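Side-chain contact in histidine--tRNA ligase (Staphylococcus aureus, PDB 1QE0), which attaches L-histidine to its cognate tRNA at the expense of ATP, working as a class II aminoacyl-tRNA synthetase homodimer: residues V85-Y89 and I90-M94. Numbering follows the deposited sequence.
Sequences VVRSY and IEHKM
Met94 folds back over Tyr89 where helix 82-91 ends. Its CB sits over one face of the phenol ring, displaced toward the rim and 4.0 Å from the centroid, a CH-pi contact, while SD lies obliquely, 5.0 Å from the same ring centroid, in a Met-aromatic contact. A Schellman motif sets this up: Lys93, with positive phi, reverses the chain, Met94 N donates to Tyr89 O (3.0 Å, nearly straight at 174°), and Lys93 N donates to Ile90 O. This is the packed flank. Tyr89 also rests on Leu293 and Ile132, and one turn back Val86 CG1, set opposite its own backbone N (chi1 165°), meets Ile90 CD1 at 3.5 Å.

The other flank is polar: close at Ser88 and His92, looser at Arg87 and Glu91, toward the solvent. Ser88 O receives two bonds from His92, from N (2.9 Å) and from ring ND1 (2.7 Å), arriving on opposite faces of the carbonyl plane; the bond from ND1 to Ser88 OG is weak. Arg87 and Glu91 run side by side, yet their salt bridge, NH2 to OE2, is long at 3.4 Å, with the guanidinium and carboxylate planes 44° apart. Glu91 and His92 are partly exposed. Asp10 of the second subunit takes Arg87 NH2 and Ser88 OG, and Ile4 N of the second subunit reaches Glu91 OE1. Within the chain, Glu44 pairs with Arg87 NH1. Shared among three carboxylates, the charge of Arg87 is probably well balanced where this polar flank joins the dimer interface.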
ATOM      1  N   VAL A  85       3.090  12.815  -9.308  1.00 10.92           N
ATOM      2  CA  VAL A  85       1.759  13.238  -8.899  1.00 11.69           C
ATOM      3  C   VAL A  85       1.450  14.498  -9.722  1.00 12.73           C
ATOM      4  O   VAL A  85       0.355  14.641 -10.239  1.00 13.32           O
ATOM      5  CB  VAL A  85       1.650  13.523  -7.377  1.00 11.66           C
ATOM      6  CG1 VAL A  85       0.325  14.217  -7.052  1.00 12.24           C
ATOM      7  CG2 VAL A  85       1.687  12.230  -6.610  1.00 14.08           C
ATOM      8  N   VAL A  86       2.434  15.371  -9.915  1.00 12.94           N
ATOM      9  CA  VAL A  86       2.223  16.587 -10.703  1.00 12.10           C
ATOM     10  C   VAL A  86       1.986  16.259 -12.182  1.00 15.05           C
ATOM     11  O   VAL A  86       1.103  16.826 -12.832  1.00 19.43           O
ATOM     12  CB  VAL A  86       3.397  17.584 -10.523  1.00  8.05           C
ATOM     13  CG1 VAL A  86       3.394  18.659 -11.593  1.00  2.00           C
ATOM     14  CG2 VAL A  86       3.312  18.196  -9.137  1.00  8.43           C
ATOM     15  N   ARG A  87       2.742  15.309 -12.712  1.00 16.77           N
ATOM     16  CA  ARG A  87       2.583  14.921 -14.110  1.00 14.43           C
ATOM     17  C   ARG A  87       1.177  14.337 -14.333  1.00 15.20           C
ATOM     18  O   ARG A  87       0.575  14.533 -15.390  1.00 17.32           O
ATOM     19  CB  ARG A  87       3.676  13.929 -14.518  1.00 11.28           C
ATOM     20  CG  ARG A  87       3.709  13.662 -15.993  1.00 10.28           C
ATOM     21  CD  ARG A  87       3.398  12.219 -16.291  1.00 13.19           C
ATOM     22  NE  ARG A  87       2.016  11.858 -15.995  1.00 18.46           N
ATOM     23  CZ  ARG A  87       1.668  10.734 -15.370  1.00 24.55           C
ATOM     24  NH1 ARG A  87       2.602   9.873 -14.981  1.00 21.73           N
ATOM     25  NH2 ARG A  87       0.393  10.449 -15.148  1.00 20.29           N
ATOM     26  N   SER A  88       0.641  13.646 -13.332  1.00 14.43           N
ATOM     27  CA  SER A  88      -0.698  13.088 -13.451  1.00 12.74           C
ATOM     28  C   SER A  88      -1.759  14.175 -13.301  1.00 11.95           C
ATOM     29  O   SER A  88      -2.794  14.139 -13.966  1.00 12.72           O
ATOM     30  CB  SER A  88      -0.926  12.013 -12.403  1.00  9.67           C
ATOM     31  OG  SER A  88      -2.213  11.448 -12.598  1.00 16.94           O
ATOM     32  N   TYR A  89      -1.528  15.078 -12.351  1.00 11.75           N
ATOM     33  CA  TYR A  89      -2.415  16.195 -12.059  1.00  8.43           C
ATOM     34  C   TYR A  89      -2.563  17.022 -13.331  1.00  5.87           C
ATOM     35  O   TYR A  89      -3.670  17.399 -13.723  1.00  8.21           O
ATOM     36  CB  TYR A  89      -1.817  17.027 -10.910  1.00  6.61           C
ATOM     37  CG  TYR A  89      -2.483  18.345 -10.622  1.00  5.33           C
ATOM     38  CD1 TYR A  89      -3.295  18.508  -9.511  1.00  5.58           C
ATOM     39  CD2 TYR A  89      -2.283  19.446 -11.452  1.00 15.59           C
ATOM     40  CE1 TYR A  89      -3.888  19.715  -9.229  1.00  3.74           C
ATOM     41  CE2 TYR A  89      -2.883  20.683 -11.174  1.00 14.10           C
ATOM     42  CZ  TYR A  89      -3.682  20.797 -10.064  1.00 10.67           C
ATOM     43  OH  TYR A  89      -4.310  21.987  -9.799  1.00 22.16           O
ATOM     44  N   ILE A  90      -1.452  17.286 -13.995  1.00  4.53           N
ATOM     45  CA  ILE A  90      -1.500  18.063 -15.229  1.00  8.83           C
ATOM     46  C   ILE A  90      -2.211  17.285 -16.354  1.00 12.74           C
ATOM     47  O   ILE A  90      -3.248  17.720 -16.884  1.00 17.29           O
ATOM     48  CB  ILE A  90      -0.086  18.497 -15.680  1.00  4.30           C
ATOM     49  CG1 ILE A  90       0.492  19.533 -14.692  1.00  6.73           C
ATOM     50  CG2 ILE A  90      -0.149  19.073 -17.080  1.00  2.00           C
ATOM     51  CD1 ILE A  90       2.011  19.655 -14.680  1.00  2.00           C
ATOM     52  N   GLU A  91      -1.694  16.101 -16.659  1.00 15.10           N
ATOM     53  CA  GLU A  91      -2.248  15.254 -17.702  1.00 13.15           C
ATOM     54  C   GLU A  91      -3.753  15.011 -17.569  1.00 15.14           C
ATOM     55  O   GLU A  91      -4.449  14.944 -18.570  1.00 17.70           O
ATOM     56  CB  GLU A  91      -1.503  13.933 -17.726  1.00  9.26           C
ATOM     57  CG  GLU A  91      -1.706  13.140 -19.004  1.00 20.62           C
ATOM     58  CD  GLU A  91      -0.870  11.871 -19.056  1.00 21.45           C
ATOM     59  OE1 GLU A  91      -0.065  11.699 -19.992  1.00 16.28           O
ATOM     60  OE2 GLU A  91      -1.020  11.036 -18.151  1.00 27.74           O
ATOM     61  N   HIS A  92      -4.259  14.885 -16.345  1.00 15.64           N
ATOM     62  CA  HIS A  92      -5.681  14.643 -16.145  1.00 15.35           C
ATOM     63  C   HIS A  92      -6.459  15.919 -15.928  1.00 17.39           C
ATOM     64  O   HIS A  92      -7.611  15.895 -15.489  1.00 14.49           O
ATOM     65  CB  HIS A  92      -5.928  13.680 -14.991  1.00 16.21           C
ATOM     66  CG  HIS A  92      -5.379  12.313 -15.228  1.00 21.38           C
ATOM     67  ND1 HIS A  92      -4.167  11.899 -14.709  1.00 26.02           N
ATOM     68  CD2 HIS A  92      -5.851  11.275 -15.958  1.00 17.26           C
ATOM     69  CE1 HIS A  92      -3.916  10.669 -15.119  1.00 24.75           C
ATOM     70  NE2 HIS A  92      -4.922  10.267 -15.877  1.00 17.39           N
ATOM     71  N   LYS A  93      -5.808  17.037 -16.192  1.00 20.46           N
ATOM     72  CA  LYS A  93      -6.461  18.322 -16.045  1.00 26.10           C
ATOM     73  C   LYS A  93      -7.251  18.428 -14.724  1.00 24.43           C
ATOM     74  O   LYS A  93      -8.439  18.775 -14.708  1.00 23.70           O
ATOM     75  CB  LYS A  93      -7.351  18.538 -17.271  1.00 31.37           C
ATOM     76  CG  LYS A  93      -6.542  18.511 -18.570  1.00 39.33           C
ATOM     77  CD  LYS A  93      -7.432  18.516 -19.805  1.00 50.56           C
ATOM     78  CE  LYS A  93      -6.787  19.258 -20.989  1.00 54.18           C
ATOM     79  NZ  LYS A  93      -5.475  18.694 -21.418  1.00 56.90           N
ATOM     80  N   MET A  94      -6.554  18.199 -13.612  1.00 22.90           N
ATOM     81  CA  MET A  94      -7.178  18.239 -12.289  1.00 22.44           C
ATOM     82  C   MET A  94      -7.462  19.658 -11.809  1.00 21.56           C
ATOM     83  O   MET A  94      -8.333  19.884 -10.966  1.00 18.92           O
ATOM     84  CB  MET A  94      -6.319  17.487 -11.268  1.00 21.66           C
ATOM     85  CG  MET A  94      -6.148  16.020 -11.591  1.00 17.97           C
ATOM     86  SD  MET A  94      -5.252  15.084 -10.389  1.00 17.30           S
ATOM     87  CE  MET A  94      -5.284  13.502 -11.162  1.00 13.24           C
TER